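Local coordinates for protein BAT-2 beta-lactamase (Bacillus atrophaeus, PDB 6W5G) that probably hydrolyses the beta-lactam ring of antibiotics as a class D serine beta-lactamase, so conferring resistance on its Gram-positive host, at residues Val32-Leu37 with Leu52-Lys57; Lys44-Thr49 with Thr242-Ser247; Glu109-Asp114 with Asp123-Tyr128; His146-Gly151 with Leu187-Pro192. All blocks are in the same frame, centred on the assembly; numbering follows the deposited sequence.

Contact 1. Residues Val32-Leu37 with Leu52-Lys57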
# COMPACT_ATOMS: atom_id res chain seq x y z
N VAL A 32 -10.76 0.39 21.44
CA VAL A 32 -11.11 1.68 20.85
C VAL A 32 -12.45 1.58 20.13
O VAL A 32 -12.77 0.56 19.50
CB VAL A 32 -9.99 2.16 19.92
CG1 VAL A 32 -9.68 1.13 18.85
CG2 VAL A 32 -10.34 3.50 19.29
N ASN A 33 -13.26 2.63 20.24
CA ASN A 33 -14.49 2.77 19.46
C ASN A 33 -14.15 3.72 18.32
O ASN A 33 -14.05 4.94 18.52
CB ASN A 33 -15.61 3.33 20.33
CG ASN A 33 -16.92 3.50 19.57
OD1 ASN A 33 -16.94 3.52 18.34
ND2 ASN A 33 -18.01 3.63 20.31
N VAL A 34 -14.00 3.18 17.10
CA VAL A 34 -13.50 4.01 16.00
C VAL A 34 -14.48 5.10 15.60
O VAL A 34 -14.07 6.09 14.98
CB VAL A 34 -13.01 3.18 14.79
CG1 VAL A 34 -11.95 2.16 15.22
CG2 VAL A 34 -14.17 2.53 14.06
N SER A 35 -15.77 4.95 15.91
CA SER A 35 -16.72 6.02 15.61
C SER A 35 -16.44 7.29 16.41
O SER A 35 -16.90 8.36 16.02
CB SER A 35 -18.18 5.57 15.82
OG SER A 35 -18.38 4.24 15.37
N LYS A 36 -15.71 7.19 17.52
CA LYS A 36 -15.39 8.34 18.36
C LYS A 36 -13.96 8.84 18.14
O LYS A 36 -13.47 9.63 18.95
CB LYS A 36 -15.64 8.03 19.84
CG LYS A 36 -16.98 7.40 20.15
CD LYS A 36 -17.35 7.65 21.61
CE LYS A 36 -18.84 7.92 21.78
NZ LYS A 36 -19.65 6.68 21.64
N LEU A 37 -13.29 8.40 17.08
CA LEU A 37 -11.95 8.87 16.81
C LEU A 37 -11.94 10.37 16.52
O LEU A 37 -12.92 10.94 16.02
CB LEU A 37 -11.36 8.15 15.59
CG LEU A 37 -10.25 7.14 15.87
CD1 LEU A 37 -10.73 6.01 16.76
CD2 LEU A 37 -9.67 6.63 14.55
N LEU A 52 -10.04 4.47 8.99
CA LEU A 52 -9.74 3.37 9.89
C LEU A 52 -10.94 2.45 9.99
O LEU A 52 -12.03 2.89 10.38
CB LEU A 52 -9.35 3.87 11.29
CG LEU A 52 -8.83 2.81 12.27
CD1 LEU A 52 -7.50 2.22 11.80
CD2 LEU A 52 -8.71 3.39 13.66
N HIS A 53 -10.77 1.18 9.63
CA HIS A 53 -11.85 0.21 9.69
C HIS A 53 -11.56 -0.83 10.77
O HIS A 53 -10.54 -1.52 10.71
CB HIS A 53 -12.06 -0.48 8.35
CG HIS A 53 -13.11 -1.54 8.39
ND1 HIS A 53 -14.46 -1.24 8.35
CD2 HIS A 53 -13.03 -2.89 8.48
CE1 HIS A 53 -15.16 -2.36 8.42
NE2 HIS A 53 -14.31 -3.38 8.50
N ASP A 54 -12.45 -0.92 11.75
CA ASP A 54 -12.39 -1.93 12.80
C ASP A 54 -12.94 -3.23 12.22
O ASP A 54 -14.12 -3.32 11.88
CB ASP A 54 -13.26 -1.46 13.97
CG ASP A 54 -13.13 -2.34 15.19
OD1 ASP A 54 -13.01 -3.58 15.05
OD2 ASP A 54 -13.20 -1.80 16.32
N VAL A 55 -12.08 -4.25 12.11
CA VAL A 55 -12.46 -5.47 11.42
C VAL A 55 -13.52 -6.24 12.20
O VAL A 55 -14.53 -6.69 11.64
CB VAL A 55 -11.22 -6.34 11.14
CG1 VAL A 55 -11.63 -7.74 10.72
CG2 VAL A 55 -10.33 -5.68 10.08
N GLN A 56 -13.31 -6.41 13.51
CA GLN A 56 -14.22 -7.23 14.31
C GLN A 56 -15.55 -6.53 14.55
O GLN A 56 -16.61 -7.17 14.56
CB GLN A 56 -13.58 -7.61 15.64
CG GLN A 56 -12.44 -8.62 15.52
CD GLN A 56 -11.20 -8.00 14.93
OE1 GLN A 56 -10.86 -6.85 15.22
NE2 GLN A 56 -10.51 -8.75 14.08
N LYS A 57 -15.52 -5.22 14.79
CA LYS A 57 -16.76 -4.50 15.06
C LYS A 57 -17.42 -3.96 13.80
O LYS A 57 -18.55 -3.47 13.87
CB LYS A 57 -16.52 -3.39 16.07
CG LYS A 57 -15.91 -3.92 17.35
CD LYS A 57 -15.52 -2.82 18.30
CE LYS A 57 -14.64 -3.38 19.40
NZ LYS A 57 -14.49 -2.40 20.51
O HOH W 1 -11.86 -1.76 18.65
O HOH W 2 -14.75 0.36 16.69
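Leu52 reaches the 32-37 segment with a single methyl: its CD2 lies 3.5 Å from Leu37 CD2, a tight approach, and 3.8 Å from Val34 CG1. In both pairs the side chains run nearly at right angles, methyl against methyl. The torsion of Leu52 (chi1 -172°) places CG opposite the backbone N, extending the branch off the strand into this corner. Val34 straddles the next inward-facing position, its CG1 standing 4.0 Å from Asp54 CB and its CG2 about as close. A compact beta-branched residue suits the spot, since its two methyls cover the apolar CB of Asp54, while the carboxylate is taken up by waters and Lys57 N.

The polar half is joined by water, with no direct hydrogen bond between the segments. One water donates to Val32 O (2.6 Å) and to Asp54 OD2 (2.7 Å); a second donates to the same OD2 and accepts from Val34 N at 2.9 Å. Asp54 OD1 takes Lys57 N in an Asx motif, met from above the carboxylate plane at 3.0 Å, which fixes the turn leaving the strand. The ammonium of Lys57 bonds mainly to Ser31, with a weak link to the first water.

Strand 59-63 carries Phe61, against which Leu37 rests, and Lys59, touched by Val34. Tyr238 of strand 236-244 backs Val32, Leu52 and Asp54, so the N-terminal loop packs on strand 48-54 and its two neighbours in the sheet, 59-63 and 236-244.

Contact 2. Residues Lys44-Thr49 with Thr242-Ser247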
# COMPACT_ATOMS: atom_id res chain seq x y z
N LYS A 44 -3.25 19.24 10.99
CA LYS A 44 -3.15 20.70 11.00
C LYS A 44 -2.17 21.17 9.93
O LYS A 44 -1.06 20.65 9.80
CB LYS A 44 -2.70 21.18 12.38
CG LYS A 44 -3.59 20.74 13.53
CD LYS A 44 -3.13 21.38 14.84
CE LYS A 44 -2.50 20.36 15.78
NZ LYS A 44 -1.09 20.07 15.44
N ASP A 45 -2.60 22.15 9.14
CA ASP A 45 -1.83 22.70 8.02
C ASP A 45 -1.56 21.68 6.93
O ASP A 45 -0.66 21.87 6.11
CB ASP A 45 -0.51 23.35 8.47
CG ASP A 45 -0.69 24.29 9.64
OD1 ASP A 45 -1.67 25.06 9.62
OD2 ASP A 45 0.15 24.26 10.56
N ARG A 46 -2.33 20.59 6.90
CA ARG A 46 -2.20 19.57 5.87
C ARG A 46 -3.55 19.38 5.19
O ARG A 46 -4.60 19.71 5.74
CB ARG A 46 -1.76 18.22 6.46
CG ARG A 46 -0.43 18.27 7.21
CD ARG A 46 0.03 16.85 7.55
NE ARG A 46 1.31 16.80 8.25
CZ ARG A 46 2.50 16.87 7.66
NH1 ARG A 46 2.59 17.02 6.34
NH2 ARG A 46 3.61 16.79 8.38
N ASP A 47 -3.49 18.86 3.97
CA ASP A 47 -4.68 18.47 3.21
C ASP A 47 -4.60 16.96 3.08
O ASP A 47 -3.83 16.43 2.27
CB ASP A 47 -4.63 19.15 1.84
CG ASP A 47 -5.95 19.05 1.08
OD1 ASP A 47 -6.59 17.99 1.09
OD2 ASP A 47 -6.33 20.05 0.44
N GLY A 48 -5.36 16.24 3.92
CA GLY A 48 -5.27 14.79 3.91
C GLY A 48 -6.55 14.13 4.36
O GLY A 48 -7.49 14.77 4.82
N THR A 49 -6.55 12.80 4.23
CA THR A 49 -7.65 11.97 4.67
C THR A 49 -7.10 10.78 5.45
O THR A 49 -5.97 10.33 5.22
CB THR A 49 -8.53 11.52 3.48
OG1 THR A 49 -9.60 10.70 3.94
CG2 THR A 49 -7.71 10.75 2.45
N THR A 242 -3.97 6.27 4.91
CA THR A 242 -3.68 7.69 5.02
C THR A 242 -3.24 8.19 3.66
O THR A 242 -2.45 7.53 2.98
CB THR A 242 -2.58 7.93 6.05
OG1 THR A 242 -3.06 7.49 7.33
CG2 THR A 242 -2.22 9.41 6.12
N ASN A 243 -3.77 9.35 3.25
CA ASN A 243 -3.46 9.95 1.96
C ASN A 243 -3.39 11.45 2.21
O ASN A 243 -4.30 12.01 2.83
CB ASN A 243 -4.55 9.58 0.95
CG ASN A 243 -4.56 10.46 -0.29
OD1 ASN A 243 -5.31 11.42 -0.36
ND2 ASN A 243 -3.77 10.10 -1.29
N VAL A 244 -2.32 12.11 1.78
CA VAL A 244 -2.03 13.46 2.25
C VAL A 244 -1.18 14.18 1.22
O VAL A 244 -0.52 13.55 0.39
CB VAL A 244 -1.32 13.39 3.64
CG1 VAL A 244 0.06 12.72 3.51
CG2 VAL A 244 -1.23 14.77 4.29
N ASP A 245 -1.21 15.51 1.26
CA ASP A 245 -0.41 16.36 0.38
C ASP A 245 1.02 16.51 0.89
O ASP A 245 1.53 17.63 1.04
CB ASP A 245 -1.10 17.71 0.15
CG ASP A 245 -1.16 18.58 1.41
OD1 ASP A 245 -1.10 18.04 2.53
OD2 ASP A 245 -1.29 19.82 1.26
N ALA A 246 1.68 15.38 1.15
CA ALA A 246 3.04 15.34 1.67
C ALA A 246 3.64 14.00 1.27
O ALA A 246 3.04 13.25 0.51
CB ALA A 246 3.04 15.54 3.19
N SER A 247 4.82 13.69 1.80
CA SER A 247 5.49 12.46 1.37
C SER A 247 4.82 11.22 1.96
O SER A 247 4.04 11.29 2.92
CB SER A 247 6.96 12.46 1.80
OG SER A 247 7.07 12.31 3.21
O HOH W 3 -1.42 21.70 3.13
O HOH W 4 0.97 18.26 4.35
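Asp245 OD1 receives Asp47 N at 2.9 Å in a nearly straight bond, the N-H arriving from above the carboxylate plane and well out of it. With chi1 at 67°, CG sits between the backbone N and the carbonyl carbon, folding the carboxylate back over the opposite strand. Asp245 N returns a slightly longer and more bent bond to Asp47 O (3.0 Å, 141° at the hydrogen). A side-chain oxygen thus takes the place of a backbone carbonyl where the ladder ends in an inverse gamma turn.

Two residues further in, Thr49 and Asn243 form an antiparallel hydrogen-bonded pair: Thr49 N to Asn243 O at 2.8 Å, Asn243 N to Thr49 O at 3.1 Å. Between this pair and the Asp47-Asp245 bonds lies the non-hydrogen-bonded pair of Gly48 and Val244, with CA atoms only 3.9 Å apart. Having no side chain, glycine permits this close approach, and Val244 CG2 lies near Gly48 CA.

On the other face Thr49 CG2 packs 3.7 Å from Asn243 CB, while Thr49 OG1 bonds to Tyr63 O. The extended Arg46 chain passes Val244 CG2 and brings NH1 to 3.5 Å from Ala246 CB; a water spans NH1 and Asp245 OD1. Ile254 and Ala251 of helix 248-261 cover Arg46 and Val244.

The contact pairs the first strand, 48-54, with the last, 236-244, in the antiparallel sheet of the penicillin-binding/beta-lactamase fold. Arg67 makes a salt bridge to Asp47 and a hydrogen bond to Asn243 OD1, tying both strands together. The like charges of Asp47 and Asp245 are probably eased by Arg67, the water-linked Arg46 and the waters.

Contact 3. Residues Glu109-Asp114 with Asp123-Tyr128. With EDO (1,2-ethanediol), chain E.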
# COMPACT_ATOMS: atom_id res chain seq x y z
N GLU A 109 20.13 5.58 -2.53
CA GLU A 109 21.21 4.61 -2.32
C GLU A 109 20.66 3.20 -2.17
O GLU A 109 21.25 2.24 -2.68
CB GLU A 109 22.04 5.02 -1.11
CG GLU A 109 23.20 4.10 -0.81
CD GLU A 109 23.93 4.46 0.48
OE1 GLU A 109 23.42 5.33 1.23
OE2 GLU A 109 24.99 3.87 0.74
N SER A 110 19.53 3.05 -1.48
CA SER A 110 18.99 1.72 -1.23
C SER A 110 18.60 1.01 -2.51
O SER A 110 18.53 -0.23 -2.53
CB SER A 110 17.78 1.80 -0.29
OG SER A 110 16.73 2.53 -0.90
N TRP A 111 18.36 1.76 -3.59
CA TRP A 111 18.00 1.17 -4.87
C TRP A 111 19.19 0.60 -5.62
O TRP A 111 19.00 -0.19 -6.56
CB TRP A 111 17.36 2.24 -5.75
CG TRP A 111 16.02 2.71 -5.30
CD1 TRP A 111 15.32 2.31 -4.18
CD2 TRP A 111 15.19 3.66 -5.97
NE1 TRP A 111 14.11 2.95 -4.13
CE2 TRP A 111 14.00 3.79 -5.20
CE3 TRP A 111 15.33 4.42 -7.13
CZ2 TRP A 111 12.97 4.65 -5.58
CZ3 TRP A 111 14.30 5.27 -7.49
CH2 TRP A 111 13.14 5.38 -6.72
N ASN A 112 20.41 0.98 -5.25
CA ASN A 112 21.61 0.67 -6.03
C ASN A 112 22.29 -0.62 -5.54
O ASN A 112 23.46 -0.63 -5.16
CB ASN A 112 22.57 1.85 -6.03
CG ASN A 112 21.95 3.10 -6.61
OD1 ASN A 112 21.18 3.03 -7.57
ND2 ASN A 112 22.28 4.26 -6.05
N ARG A 113 21.53 -1.71 -5.58
CA ARG A 113 22.01 -3.03 -5.20
C ARG A 113 21.01 -4.06 -5.70
O ARG A 113 19.89 -3.72 -6.10
CB ARG A 113 22.22 -3.15 -3.69
CG ARG A 113 20.96 -2.95 -2.85
CD ARG A 113 21.27 -3.22 -1.37
NE ARG A 113 20.10 -3.13 -0.51
CZ ARG A 113 19.89 -2.16 0.38
NH1 ARG A 113 20.78 -1.19 0.54
NH2 ARG A 113 18.79 -2.17 1.12
N ASP A 114 21.42 -5.33 -5.66
CA ASP A 114 20.50 -6.41 -6.01
C ASP A 114 19.30 -6.40 -5.08
O ASP A 114 19.42 -6.09 -3.89
CB ASP A 114 21.20 -7.76 -5.87
CG ASP A 114 22.35 -7.96 -6.85
OD1 ASP A 114 22.47 -7.21 -7.85
OD2 ASP A 114 23.14 -8.90 -6.60
N ASP A 123 11.84 -1.30 0.37
CA ASP A 123 12.56 -0.09 0.01
C ASP A 123 11.97 0.63 -1.19
O ASP A 123 12.61 1.54 -1.72
CB ASP A 123 14.04 -0.39 -0.23
CG ASP A 123 14.80 -0.61 1.06
OD1 ASP A 123 14.46 0.04 2.07
OD2 ASP A 123 15.77 -1.41 1.07
N SER A 124 10.76 0.25 -1.62
CA SER A 124 10.08 0.91 -2.75
C SER A 124 10.99 1.03 -3.97
O SER A 124 11.14 2.10 -4.57
CB SER A 124 9.54 2.29 -2.36
OG SER A 124 8.57 2.20 -1.35
N VAL A 125 11.60 -0.10 -4.34
CA VAL A 125 12.58 -0.12 -5.43
C VAL A 125 11.83 -0.24 -6.74
O VAL A 125 11.54 -1.36 -7.20
CB VAL A 125 13.60 -1.25 -5.24
CG1 VAL A 125 14.68 -1.16 -6.31
CG2 VAL A 125 14.18 -1.16 -3.85
N ILE A 126 11.53 0.91 -7.35
CA ILE A 126 10.66 0.96 -8.52
C ILE A 126 11.19 0.08 -9.64
O ILE A 126 10.42 -0.62 -10.32
CB ILE A 126 10.47 2.42 -8.97
CG1 ILE A 126 9.73 3.22 -7.89
CG2 ILE A 126 9.76 2.50 -10.32
CD1 ILE A 126 9.71 4.71 -8.15
N TRP A 127 12.51 0.09 -9.86
CA TRP A 127 13.04 -0.62 -11.03
C TRP A 127 12.75 -2.11 -10.98
O TRP A 127 12.57 -2.74 -12.02
CB TRP A 127 14.54 -0.36 -11.24
CG TRP A 127 15.52 -0.89 -10.21
CD1 TRP A 127 16.18 -0.15 -9.27
CD2 TRP A 127 15.98 -2.25 -10.04
NE1 TRP A 127 17.01 -0.96 -8.52
CE2 TRP A 127 16.91 -2.25 -8.97
CE3 TRP A 127 15.70 -3.46 -10.68
CZ2 TRP A 127 17.56 -3.40 -8.53
CZ3 TRP A 127 16.34 -4.62 -10.23
CH2 TRP A 127 17.27 -4.57 -9.18
N TYR A 128 12.72 -2.70 -9.78
CA TYR A 128 12.41 -4.11 -9.67
C TYR A 128 10.99 -4.37 -10.14
O TYR A 128 10.74 -5.29 -10.94
CB TYR A 128 12.60 -4.59 -8.22
CG TYR A 128 12.37 -6.08 -8.05
CD1 TYR A 128 11.09 -6.62 -8.13
CD2 TYR A 128 13.44 -6.94 -7.80
CE1 TYR A 128 10.88 -7.97 -8.01
CE2 TYR A 128 13.24 -8.30 -7.66
CZ TYR A 128 11.95 -8.81 -7.77
OH TYR A 128 11.71 -10.15 -7.65
C1 EDO E . 7.35 5.44 -1.39
O1 EDO E . 7.29 4.08 -0.96
C2 EDO E . 7.03 6.33 -0.20
O2 EDO E . 8.02 6.20 0.82
O HOH W 5 14.37 3.49 0.33
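Trp111 spreads its indole over the turn that begins helix 126-136. Val125 CA lies over the face of the five-membered ring, 4.0 Å from its centroid, in a CH-pi contact. Val125 CG2 reaches Trp111 CD1 at 3.7 Å, and at the far corner of the ring Ile126 CD1 meets CH2 at 3.8 Å. Such a broad plate can cover successive residues of a turn, and Phe108 adds an edge-to-face contact to it.

Two indole N-H groups tie the segments reciprocally. Trp127, whose CG stands between its backbone N and carbonyl carbon (chi1 67°), turns its ring across Val125 CG1, so that NE1 donates to Trp111 O at 2.9 Å. This bond is nearly straight (169°), lies in the carbonyl plane and uses a lone pair. Trp111 NE1 in turn gives a more bent bond to Asp123 O, 3.2 Å away and near the ring plane.

At the rim, Arg113 extends back to place NH2 3.1 Å from Asp123 OD2, a salt bridge with the guanidinium and carboxylate turned 74° to each other. A water bound to Ser110 OG adds a weak bond to Asp123 O.

Ser124, with positive phi, closes helix 117-122 in a Schellman motif. By sequence it is probably the serine of the class D Ser-X-Val motif, here Ser-Val-Ile, with isoleucine replacing the valine; its OG bonds to Lys214 and touches an ethanediol that also binds Thr215. Trp111 NE1 holds the Asp123 carbonyl next to Ser124, and Trp127 NE1 fastens the Trp111 backbone to the helix start, which would steady Ser124.

Contact 4. Residues His146-Gly151 with Leu187-Pro192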
# COMPACT_ATOMS: atom_id res chain seq x y z
N HIS A 146 -8.86 -5.64 -13.89
CA HIS A 146 -10.30 -5.70 -14.06
C HIS A 146 -10.91 -6.72 -13.11
O HIS A 146 -11.97 -6.48 -12.52
CB HIS A 146 -10.64 -6.07 -15.51
CG HIS A 146 -12.10 -6.00 -15.82
ND1 HIS A 146 -12.82 -4.82 -15.73
CD2 HIS A 146 -12.99 -6.95 -16.20
CE1 HIS A 146 -14.08 -5.06 -16.05
NE2 HIS A 146 -14.21 -6.34 -16.34
N ARG A 147 -10.25 -7.87 -12.95
CA ARG A 147 -10.79 -8.91 -12.09
C ARG A 147 -10.90 -8.45 -10.65
O ARG A 147 -11.86 -8.80 -9.95
CB ARG A 147 -9.91 -10.15 -12.20
CG ARG A 147 -10.55 -11.37 -11.69
CD ARG A 147 -9.79 -12.58 -12.17
NE ARG A 147 -10.30 -13.78 -11.54
CZ ARG A 147 -9.63 -14.92 -11.54
NH1 ARG A 147 -8.46 -14.99 -12.14
NH2 ARG A 147 -10.15 -15.98 -10.95
N ILE A 148 -9.94 -7.64 -10.18
CA ILE A 148 -9.98 -7.14 -8.81
C ILE A 148 -10.56 -5.74 -8.71
O ILE A 148 -10.60 -5.18 -7.61
CB ILE A 148 -8.60 -7.24 -8.11
CG1 ILE A 148 -7.59 -6.28 -8.74
CG2 ILE A 148 -8.09 -8.68 -8.16
CD1 ILE A 148 -6.33 -6.07 -7.89
N SER A 149 -11.03 -5.16 -9.82
CA SER A 149 -11.67 -3.85 -9.83
C SER A 149 -10.82 -2.79 -9.12
O SER A 149 -11.25 -2.16 -8.16
CB SER A 149 -13.09 -3.91 -9.24
OG SER A 149 -13.90 -4.84 -9.94
N TYR A 150 -9.60 -2.60 -9.62
CA TYR A 150 -8.63 -1.71 -8.98
C TYR A 150 -8.74 -0.31 -9.59
O TYR A 150 -8.15 -0.03 -10.63
CB TYR A 150 -7.22 -2.27 -9.11
CG TYR A 150 -6.20 -1.59 -8.22
CD1 TYR A 150 -5.49 -0.47 -8.68
CD2 TYR A 150 -5.94 -2.05 -6.93
CE1 TYR A 150 -4.55 0.16 -7.87
CE2 TYR A 150 -4.99 -1.43 -6.12
CZ TYR A 150 -4.30 -0.32 -6.60
OH TYR A 150 -3.36 0.31 -5.81
N GLY A 151 -9.47 0.57 -8.91
CA GLY A 151 -9.55 1.95 -9.35
C GLY A 151 -10.12 2.07 -10.75
O GLY A 151 -11.04 1.33 -11.15
N LEU A 187 -10.07 -12.17 -2.37
CA LEU A 187 -9.53 -11.82 -3.67
C LEU A 187 -9.29 -13.12 -4.42
O LEU A 187 -9.10 -14.17 -3.80
CB LEU A 187 -8.18 -11.09 -3.54
CG LEU A 187 -8.22 -9.67 -2.99
CD1 LEU A 187 -6.81 -9.16 -2.75
CD2 LEU A 187 -9.01 -8.72 -3.90
N PRO A 188 -9.26 -13.08 -5.75
CA PRO A 188 -9.07 -14.32 -6.52
C PRO A 188 -7.62 -14.74 -6.70
O PRO A 188 -7.21 -15.11 -7.80
CB PRO A 188 -9.72 -13.99 -7.87
CG PRO A 188 -9.59 -12.52 -8.00
CD PRO A 188 -9.56 -11.92 -6.61
N PHE A 189 -6.83 -14.69 -5.63
CA PHE A 189 -5.47 -15.19 -5.64
C PHE A 189 -5.38 -16.43 -4.77
O PHE A 189 -6.20 -16.64 -3.87
CB PHE A 189 -4.49 -14.13 -5.11
CG PHE A 189 -4.43 -12.88 -5.95
CD1 PHE A 189 -3.80 -12.89 -7.18
CD2 PHE A 189 -5.02 -11.70 -5.50
CE1 PHE A 189 -3.74 -11.74 -7.96
CE2 PHE A 189 -4.98 -10.56 -6.27
CZ PHE A 189 -4.34 -10.58 -7.51
N ASP A 190 -4.36 -17.26 -5.02
CA ASP A 190 -4.06 -18.37 -4.13
C ASP A 190 -3.81 -17.82 -2.72
O ASP A 190 -3.15 -16.80 -2.54
CB ASP A 190 -2.79 -19.11 -4.59
CG ASP A 190 -2.94 -19.78 -5.94
OD1 ASP A 190 -4.08 -20.03 -6.38
OD2 ASP A 190 -1.89 -20.10 -6.55
N LYS A 191 -4.36 -18.51 -1.72
CA LYS A 191 -4.17 -18.06 -0.35
C LYS A 191 -2.70 -17.95 0.06
O LYS A 191 -2.35 -16.94 0.70
CB LYS A 191 -4.97 -18.94 0.63
CG LYS A 191 -6.48 -18.74 0.52
CD LYS A 191 -7.26 -19.74 1.38
CE LYS A 191 -7.18 -19.40 2.87
NZ LYS A 191 -7.80 -18.08 3.22
N PRO A 192 -1.82 -18.91 -0.25
CA PRO A 192 -0.40 -18.71 0.12
C PRO A 192 0.23 -17.49 -0.50
O PRO A 192 1.11 -16.88 0.11
CB PRO A 192 0.28 -20.02 -0.31
CG PRO A 192 -0.72 -20.74 -1.16
CD PRO A 192 -2.07 -20.27 -0.75
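The Ile148 torsion (chi1 68°) sends CG1 into the space between backbone N and carbonyl carbon and swings CG2 beside the N, toward Pro188, 3.9 Å from its CD. That one methyl also lies 4.1 Å from Phe189 CE2 and, more loosely, 4.4 Å from Leu187 CD2. The Ile148 side chain crosses those of Pro188 and Phe189 at about right angles. The beta branch serves well here, since it lets a short side chain present a carbon to three neighbours.

Arg147, with its CG opposite the backbone N (chi1 -164°) and the chain extended to NE, runs antiparallel past Pro188. One face of its guanidinium lies against the CB corner of Pro188, whose ring is steeply tilted to it: this CB stands 3.3 Å above the guanidinium plane, toward its rim, and 3.7 Å from NH2. Proline offers a rigid apolar corner against which the arginine can lie.

Behind Ile148, helix 172-184 contributes Phe178. Phe189 stacks on Trp144 of helix 138-147 and rests on Leu84 and Ile85 of helix 81-88, so its ring is buried between these two helices.

After Ile148 the chain leaves helix 138-147 through a Schellman motif with Ser149 at positive phi. Tyr150 and Gly151 probably belong, by sequence, to the class D Tyr-Gly-Asn motif. No hydrogen bond joins the segments: their grip is van der Waals contact, with a guanidinium face set against the CB of a proline. The arginine's charge stays at the surface while its methylenes and the partly exposed Ile148 and Pro188 shield one another.

Contacts 1 and 2 both use strand 48-54, at opposite ends about 21 Å apart between centres, and both belong to the central sheet, where strand 48-54 neighbours strand 236-244. Contacts 3 and 4 belong to the helical part: helix 126-136 and helix 138-147 follow each other, and the contact centres lie about 26 Å apart, nearest atoms about 13 Å. Between them they carry Ser124 and Tyr150-Gly151, which by sequence are probably parts of class D active-site motifs; the carboxylated Lys79, probably the general base as in relatives, just precedes helix 81-88, on which Phe189 of contact 4 rests. Contact 1, whose centre is about 36 Å from that of contact 3 across the chain's centre, is structural packing.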